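Local coordinates for glycerate 2-kinase (Pyrococcus horikoshii, PDB 1X3L), which catalyses the ATP-dependent phosphorylation of D-glycerate to 2-phosphoglycerate, and also accepts other nucleotides or pyrophosphate as phosphate donor, at residues D72-T80 with G108-R118; K171-A182 with A206-F217. One frame throughout, in Å; residues are numbered along the deposited sequence.

Contact 1: D72-T80 with G108-R118; sequences DVEDGVAVT and GAKEALSILNR
V77 and I115 meet where helix 103-118 lies over strand 75-81 of a parallel sheet with the 3-2-1-4-5-6 strand order of Rossmann-type folds. The helix is the connection of a beta-alpha-beta crossover, leading from edge strand 92-96 back to strand 124-129. Its segment 108-118 runs nearly antiparallel to the strand, at 158°, with the two axes 8.1 Å apart at their closest.

V77 illustrates how a branched residue meets such a helix. Its CB lies 3.9 Å from I115 CD1. Beyond it the two methyls diverge: CG1, placed between the backbone N and the carbonyl carbon (chi1 67°), approaches I115 CD1 to 3.8 Å and also faces the backbone of A112, while CG2 turns to the preceding helical turn and rests 4.0 Å from E111 CB. One valine thus spans I115, A112 and E111, and I94 of the edge strand flanks it on the sheet.

Packing is closest at G76, where I115 CD1 presses to 3.3 Å from G76 CA, tighter than ordinary van der Waals contact. Farther along, V79 CG2 sits 3.8 Å from G108 CA, and a side chain on this glycine would run into that methyl.

The opposite end of the contact is polar. R118, extended from CG to NE, carries its guanidinium to E74, where NH2 forms a salt bridge of 2.8 Å with E74 OE2. The bond is bent (133° at the hydrogen), its acceptor tilted from the guanidinium plane, and it meets OE2 from above the carboxylate plane. The carboxylate also has a long, weak ion pair with R90. Beyond CG the E74 chain bends at chi2 to turn the carboxylate, while E74 CG itself lies over one face of the guanidinium, 3.4 Å from R118 NH2.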
# COMPACT_ATOMS: atom_id res chain seq x y z
N ASP A 72 -22.62 -14.79 -3.18
CA ASP A 72 -23.55 -14.32 -4.20
C ASP A 72 -23.81 -12.85 -3.91
O ASP A 72 -24.34 -12.51 -2.85
CB ASP A 72 -24.86 -15.11 -4.15
CG ASP A 72 -24.66 -16.58 -4.48
OD1 ASP A 72 -24.10 -16.88 -5.56
OD2 ASP A 72 -25.08 -17.43 -3.66
N VAL A 73 -23.42 -11.99 -4.84
CA VAL A 73 -23.60 -10.56 -4.66
C VAL A 73 -24.84 -10.01 -5.36
O VAL A 73 -24.99 -10.14 -6.57
CB VAL A 73 -22.36 -9.78 -5.16
CG1 VAL A 73 -22.57 -8.29 -4.99
CG2 VAL A 73 -21.13 -10.24 -4.39
N GLU A 74 -25.73 -9.42 -4.57
CA GLU A 74 -26.96 -8.85 -5.10
C GLU A 74 -26.64 -7.78 -6.14
O GLU A 74 -27.24 -7.75 -7.21
CB GLU A 74 -27.79 -8.23 -3.97
CG GLU A 74 -29.06 -7.53 -4.42
CD GLU A 74 -29.96 -8.44 -5.23
OE1 GLU A 74 -30.16 -9.60 -4.82
OE2 GLU A 74 -30.48 -7.98 -6.28
N ASP A 75 -25.70 -6.91 -5.80
CA ASP A 75 -25.30 -5.84 -6.70
C ASP A 75 -24.15 -5.05 -6.09
O ASP A 75 -23.80 -5.23 -4.92
CB ASP A 75 -26.49 -4.91 -6.97
CG ASP A 75 -26.19 -3.88 -8.05
OD1 ASP A 75 -25.61 -4.25 -9.09
OD2 ASP A 75 -26.55 -2.70 -7.86
N GLY A 76 -23.54 -4.17 -6.89
CA GLY A 76 -22.44 -3.37 -6.41
C GLY A 76 -21.77 -2.58 -7.51
O GLY A 76 -22.23 -2.57 -8.65
N VAL A 77 -20.68 -1.91 -7.17
CA VAL A 77 -19.93 -1.12 -8.14
C VAL A 77 -18.44 -1.16 -7.81
O VAL A 77 -18.05 -1.21 -6.65
CB VAL A 77 -20.40 0.36 -8.15
CG1 VAL A 77 -20.04 1.05 -6.84
CG2 VAL A 77 -19.75 1.09 -9.32
N ALA A 78 -17.63 -1.16 -8.86
CA ALA A 78 -16.18 -1.19 -8.72
C ALA A 78 -15.63 -0.02 -9.52
O ALA A 78 -15.81 0.05 -10.74
CB ALA A 78 -15.62 -2.51 -9.25
N VAL A 79 -14.97 0.91 -8.83
CA VAL A 79 -14.41 2.10 -9.48
C VAL A 79 -12.89 1.97 -9.53
O VAL A 79 -12.23 1.89 -8.49
CB VAL A 79 -14.79 3.38 -8.71
CG1 VAL A 79 -14.44 4.61 -9.53
CG2 VAL A 79 -16.27 3.35 -8.37
N THR A 80 -12.34 1.94 -10.74
CA THR A 80 -10.90 1.79 -10.91
C THR A 80 -10.36 2.69 -12.03
O THR A 80 -11.12 3.40 -12.69
CB THR A 80 -10.55 0.32 -11.22
OG1 THR A 80 -9.13 0.14 -11.17
CG2 THR A 80 -11.06 -0.09 -12.60
N GLY A 108 -18.95 7.29 -10.03
CA GLY A 108 -18.69 6.12 -9.21
C GLY A 108 -19.21 6.32 -7.79
O GLY A 108 -19.88 5.44 -7.25
N ALA A 109 -18.90 7.47 -7.20
CA ALA A 109 -19.35 7.78 -5.85
C ALA A 109 -20.88 7.78 -5.78
O ALA A 109 -21.47 7.24 -4.85
CB ALA A 109 -18.80 9.13 -5.41
N LYS A 110 -21.52 8.39 -6.78
CA LYS A 110 -22.98 8.44 -6.82
C LYS A 110 -23.54 7.03 -6.90
O LYS A 110 -24.55 6.72 -6.27
CB LYS A 110 -23.46 9.25 -8.02
CG LYS A 110 -23.26 10.75 -7.89
CD LYS A 110 -23.81 11.47 -9.11
CE LYS A 110 -23.72 12.97 -8.96
NZ LYS A 110 -24.56 13.46 -7.84
N GLU A 111 -22.89 6.18 -7.69
CA GLU A 111 -23.32 4.79 -7.83
C GLU A 111 -23.23 4.09 -6.48
O GLU A 111 -24.11 3.30 -6.12
CB GLU A 111 -22.43 4.06 -8.84
CG GLU A 111 -22.71 4.40 -10.29
CD GLU A 111 -23.99 3.76 -10.80
OE1 GLU A 111 -25.06 3.98 -10.19
OE2 GLU A 111 -23.92 3.02 -11.80
N ALA A 112 -22.18 4.39 -5.73
CA ALA A 112 -21.99 3.79 -4.41
C ALA A 112 -23.08 4.24 -3.43
O ALA A 112 -23.60 3.43 -2.67
CB ALA A 112 -20.61 4.14 -3.86
N LEU A 113 -23.42 5.52 -3.45
CA LEU A 113 -24.45 6.03 -2.55
C LEU A 113 -25.79 5.37 -2.87
O LEU A 113 -26.57 5.04 -1.98
CB LEU A 113 -24.59 7.55 -2.66
CG LEU A 113 -23.35 8.43 -2.46
CD1 LEU A 113 -23.82 9.82 -2.07
CD2 LEU A 113 -22.45 7.86 -1.39
N SER A 114 -26.05 5.19 -4.17
CA SER A 114 -27.28 4.56 -4.62
C SER A 114 -27.40 3.17 -4.01
O SER A 114 -28.46 2.77 -3.53
CB SER A 114 -27.28 4.46 -6.15
OG SER A 114 -28.35 3.66 -6.60
N ILE A 115 -26.29 2.43 -4.03
CA ILE A 115 -26.26 1.08 -3.47
C ILE A 115 -26.49 1.09 -1.96
O ILE A 115 -27.20 0.23 -1.43
CB ILE A 115 -24.90 0.41 -3.77
CG1 ILE A 115 -24.78 0.18 -5.28
CG2 ILE A 115 -24.78 -0.91 -3.00
CD1 ILE A 115 -23.42 -0.30 -5.72
N LEU A 116 -25.90 2.06 -1.27
CA LEU A 116 -26.06 2.16 0.18
C LEU A 116 -27.46 2.63 0.56
O LEU A 116 -27.92 2.41 1.68
CB LEU A 116 -25.01 3.12 0.75
CG LEU A 116 -23.57 2.62 0.68
CD1 LEU A 116 -22.63 3.69 1.22
CD2 LEU A 116 -23.43 1.33 1.46
N ASN A 117 -28.14 3.28 -0.38
CA ASN A 117 -29.49 3.74 -0.11
C ASN A 117 -30.41 2.52 -0.14
O ASN A 117 -31.38 2.44 0.61
CB ASN A 117 -29.93 4.76 -1.16
CG ASN A 117 -31.32 5.30 -0.89
OD1 ASN A 117 -31.57 5.88 0.16
ND2 ASN A 117 -32.22 5.11 -1.85
N ARG A 118 -30.09 1.57 -1.01
CA ARG A 118 -30.87 0.35 -1.17
C ARG A 118 -30.57 -0.72 -0.12
O ARG A 118 -31.45 -1.50 0.24
CB ARG A 118 -30.63 -0.23 -2.57
CG ARG A 118 -31.31 -1.57 -2.80
CD ARG A 118 -30.90 -2.17 -4.14
NE ARG A 118 -31.40 -3.53 -4.30
CZ ARG A 118 -31.09 -4.32 -5.32
NH1 ARG A 118 -30.27 -3.89 -6.27
NH2 ARG A 118 -31.59 -5.55 -5.39

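Contact 2: K171-A182 with A206-F217; sequences KHISKVKGGKLA and ASGPTVKDPTTF. With SO4 (sulfate ion), chain B.
P209 and its neighbours S207 and G208 pack tightly against the type I' turn K177-K180, mostly by backbone. G178 N points almost straight at S207 O (3.2 Å, 173°), and G179 N takes G208 O at 2.7 Å in the carbonyl plane. P209 O then accepts from A182 N at 3.2 Å and weakly from L181 N. Positive phi suits the two turn glycines, and a CB on G179 would collide with V211 O.

H172 closes the far end. Its edge meets the face of F217 in a T-shaped stack, CD2 3.6 Å from F217 CD1, while T216 O lies over one face of the imidazole and NE2 bonds to E251. With an alanine here, the F217 face is likely to lose its edge partner, and E251 its bond from NE2.

By contrast, the lysine ends are joined to the second segment through water. K171 NZ, also bonded to E203 O, reaches G208 O through one water, and stays 4.4 Å from D213 OD1, too far for a salt bridge. K177 NZ, paired with E138, reaches A206 O through another. A206 N holds an oxygen of a sulfate, probably from the crystallisation liquor, at 2.7 Å, and G132 N and S134 N bind the same ion: amides from the segments following strands 124-129 and 188-194, consistent with an anion-binding, possibly phosphate-binding, site beyond the parallel sheet.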
# COMPACT_ATOMS: atom_id res chain seq x y z
N LYS A 171 -11.13 16.29 3.30
CA LYS A 171 -12.11 15.46 3.99
C LYS A 171 -13.37 16.25 4.35
O LYS A 171 -14.46 15.68 4.42
CB LYS A 171 -11.51 14.84 5.25
CG LYS A 171 -10.49 13.73 4.98
CD LYS A 171 -9.96 13.11 6.27
CE LYS A 171 -9.00 11.97 5.95
NZ LYS A 171 -8.64 11.17 7.15
N HIS A 172 -13.22 17.55 4.57
CA HIS A 172 -14.36 18.38 4.94
C HIS A 172 -15.14 19.02 3.79
O HIS A 172 -15.98 19.89 4.02
CB HIS A 172 -13.94 19.46 5.95
CG HIS A 172 -13.68 18.92 7.32
ND1 HIS A 172 -12.51 18.29 7.66
CD2 HIS A 172 -14.49 18.84 8.41
CE1 HIS A 172 -12.60 17.84 8.90
NE2 HIS A 172 -13.79 18.16 9.38
N ILE A 173 -14.87 18.60 2.56
CA ILE A 173 -15.60 19.11 1.40
C ILE A 173 -15.94 17.95 0.48
O ILE A 173 -16.21 18.12 -0.71
CB ILE A 173 -14.81 20.17 0.60
CG1 ILE A 173 -13.44 19.62 0.20
CG2 ILE A 173 -14.69 21.44 1.42
CD1 ILE A 173 -12.63 20.59 -0.65
N SER A 174 -15.94 16.75 1.07
CA SER A 174 -16.27 15.53 0.36
C SER A 174 -17.40 14.81 1.08
O SER A 174 -17.42 14.74 2.30
CB SER A 174 -15.04 14.61 0.30
OG SER A 174 -15.41 13.31 -0.12
N LYS A 175 -18.34 14.26 0.31
CA LYS A 175 -19.47 13.56 0.90
C LYS A 175 -19.17 12.10 1.25
O LYS A 175 -19.99 11.43 1.88
CB LYS A 175 -20.67 13.63 -0.04
CG LYS A 175 -21.17 15.06 -0.28
CD LYS A 175 -22.45 15.10 -1.11
CE LYS A 175 -23.61 14.41 -0.40
NZ LYS A 175 -24.87 14.46 -1.21
N VAL A 176 -18.00 11.60 0.85
CA VAL A 176 -17.67 10.20 1.14
C VAL A 176 -16.39 9.98 1.95
O VAL A 176 -16.20 8.92 2.55
CB VAL A 176 -17.59 9.38 -0.17
CG1 VAL A 176 -18.97 9.29 -0.80
CG2 VAL A 176 -16.61 10.02 -1.13
N LYS A 177 -15.50 10.97 1.96
CA LYS A 177 -14.25 10.84 2.69
C LYS A 177 -14.44 11.18 4.17
O LYS A 177 -15.50 11.64 4.57
CB LYS A 177 -13.20 11.77 2.06
CG LYS A 177 -12.75 11.33 0.68
CD LYS A 177 -11.95 12.41 -0.01
CE LYS A 177 -11.23 11.88 -1.25
NZ LYS A 177 -12.14 11.16 -2.17
N GLY A 178 -13.41 10.94 4.97
CA GLY A 178 -13.50 11.24 6.39
C GLY A 178 -14.54 10.42 7.12
O GLY A 178 -15.26 10.94 7.98
N GLY A 179 -14.63 9.14 6.77
CA GLY A 179 -15.59 8.25 7.40
C GLY A 179 -17.04 8.43 6.98
O GLY A 179 -17.93 7.70 7.44
N LYS A 180 -17.30 9.38 6.09
CA LYS A 180 -18.67 9.64 5.66
C LYS A 180 -19.32 8.50 4.89
O LYS A 180 -20.54 8.32 4.97
CB LYS A 180 -18.73 10.95 4.87
CG LYS A 180 -18.56 12.18 5.77
CD LYS A 180 -18.58 13.48 4.98
CE LYS A 180 -18.69 14.68 5.90
NZ LYS A 180 -19.98 14.66 6.67
N LEU A 181 -18.54 7.73 4.15
CA LEU A 181 -19.10 6.61 3.40
C LEU A 181 -19.63 5.59 4.42
O LEU A 181 -20.74 5.07 4.28
CB LEU A 181 -18.05 5.95 2.50
CG LEU A 181 -18.55 4.88 1.53
CD1 LEU A 181 -19.44 5.52 0.46
CD2 LEU A 181 -17.36 4.18 0.87
N ALA A 182 -18.84 5.32 5.45
CA ALA A 182 -19.25 4.37 6.48
C ALA A 182 -20.51 4.84 7.21
O ALA A 182 -21.32 4.03 7.64
CB ALA A 182 -18.12 4.17 7.49
N ALA A 206 -6.99 6.46 0.61
CA ALA A 206 -8.21 6.89 -0.08
C ALA A 206 -8.92 7.99 0.72
O ALA A 206 -10.09 8.28 0.48
CB ALA A 206 -9.15 5.71 -0.29
N SER A 207 -8.19 8.58 1.65
CA SER A 207 -8.72 9.64 2.50
C SER A 207 -9.69 9.13 3.56
O SER A 207 -10.61 9.83 3.97
CB SER A 207 -9.38 10.73 1.65
OG SER A 207 -8.41 11.41 0.87
N GLY A 208 -9.45 7.89 4.00
CA GLY A 208 -10.25 7.27 5.04
C GLY A 208 -11.76 7.44 4.99
O GLY A 208 -12.34 8.02 5.91
N PRO A 209 -12.42 6.92 3.94
CA PRO A 209 -13.87 7.04 3.81
C PRO A 209 -14.65 6.21 4.83
O PRO A 209 -15.84 6.44 5.05
CB PRO A 209 -14.12 6.58 2.37
CG PRO A 209 -13.03 5.56 2.15
CD PRO A 209 -11.83 6.25 2.77
N THR A 210 -13.98 5.24 5.47
CA THR A 210 -14.64 4.39 6.47
C THR A 210 -13.98 4.41 7.85
O THR A 210 -14.29 3.59 8.71
CB THR A 210 -14.72 2.91 6.00
OG1 THR A 210 -13.41 2.34 6.00
CG2 THR A 210 -15.30 2.82 4.60
N VAL A 211 -13.05 5.34 8.06
CA VAL A 211 -12.38 5.45 9.35
C VAL A 211 -12.63 6.82 9.96
O VAL A 211 -12.93 7.78 9.26
CB VAL A 211 -10.86 5.22 9.24
CG1 VAL A 211 -10.58 3.78 8.79
CG2 VAL A 211 -10.25 6.21 8.27
N LYS A 212 -12.49 6.90 11.28
CA LYS A 212 -12.71 8.17 11.96
C LYS A 212 -11.78 9.26 11.46
O LYS A 212 -10.69 8.98 10.95
CB LYS A 212 -12.52 7.99 13.47
CG LYS A 212 -13.51 7.03 14.12
CD LYS A 212 -13.44 7.09 15.64
CE LYS A 212 -12.11 6.59 16.17
NZ LYS A 212 -11.86 5.17 15.76
N ASP A 213 -12.23 10.50 11.60
CA ASP A 213 -11.46 11.67 11.22
C ASP A 213 -11.61 12.68 12.35
O ASP A 213 -12.65 13.33 12.49
CB ASP A 213 -11.98 12.29 9.91
CG ASP A 213 -11.43 13.69 9.69
OD1 ASP A 213 -10.30 13.97 10.14
OD2 ASP A 213 -12.12 14.52 9.05
N PRO A 214 -10.57 12.81 13.19
CA PRO A 214 -10.59 13.74 14.32
C PRO A 214 -10.58 15.22 13.95
O PRO A 214 -10.98 16.06 14.75
CB PRO A 214 -9.35 13.33 15.12
CG PRO A 214 -8.41 12.89 14.04
CD PRO A 214 -9.31 12.05 13.15
N THR A 215 -10.14 15.56 12.74
CA THR A 215 -10.11 16.96 12.34
C THR A 215 -11.53 17.54 12.23
O THR A 215 -12.50 16.80 12.06
CB THR A 215 -9.36 17.16 11.00
OG1 THR A 215 -10.10 16.55 9.93
CG2 THR A 215 -7.97 16.55 11.08
N THR A 216 -11.63 18.86 12.31
CA THR A 216 -12.92 19.53 12.27
C THR A 216 -12.99 20.62 11.22
O THR A 216 -11.99 20.92 10.55
CB THR A 216 -13.21 20.19 13.62
OG1 THR A 216 -12.19 21.16 13.89
CG2 THR A 216 -13.21 19.15 14.74
N PHE A 217 -14.17 21.22 11.08
CA PHE A 217 -14.37 22.31 10.13
C PHE A 217 -13.49 23.47 10.58
O PHE A 217 -12.94 24.20 9.76
CB PHE A 217 -15.84 22.75 10.12
CG PHE A 217 -16.74 21.83 9.34
CD1 PHE A 217 -16.63 21.72 7.97
CD2 PHE A 217 -17.71 21.07 10.00
CE1 PHE A 217 -17.46 20.87 7.24
CE2 PHE A 217 -18.54 20.22 9.28
CZ PHE A 217 -18.42 20.12 7.90
S SO4 B . -4.66 7.45 -2.24
O1 SO4 B . -5.06 7.66 -0.83
O2 SO4 B . -3.57 8.39 -2.56
O3 SO4 B . -5.81 7.69 -3.13
O4 SO4 B . -4.20 6.07 -2.43
O HOH W 1 -10.87 9.44 7.88
O HOH W 2 -12.28 8.42 -1.42

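In the fold
Both contacts belong to the same alpha/beta domain and are largely buried, but they use different parts of it. Contact 1 joins regular elements, a strand and the helix crossing over it, chiefly by aliphatic packing, and is most exposed toward its R118 end. Contact 2 joins mainly turns and loops, so backbone amides, carbonyls and waters do most of the work. They share no segment, yet helix 103-118 links them: while its I115 faces strand 75-81 in contact 1, L113 and L116 turn to V176 and L181 of contact 2, with L116 CD1 3.8 Å from L181 CD1. Their centres are about 18 Å apart.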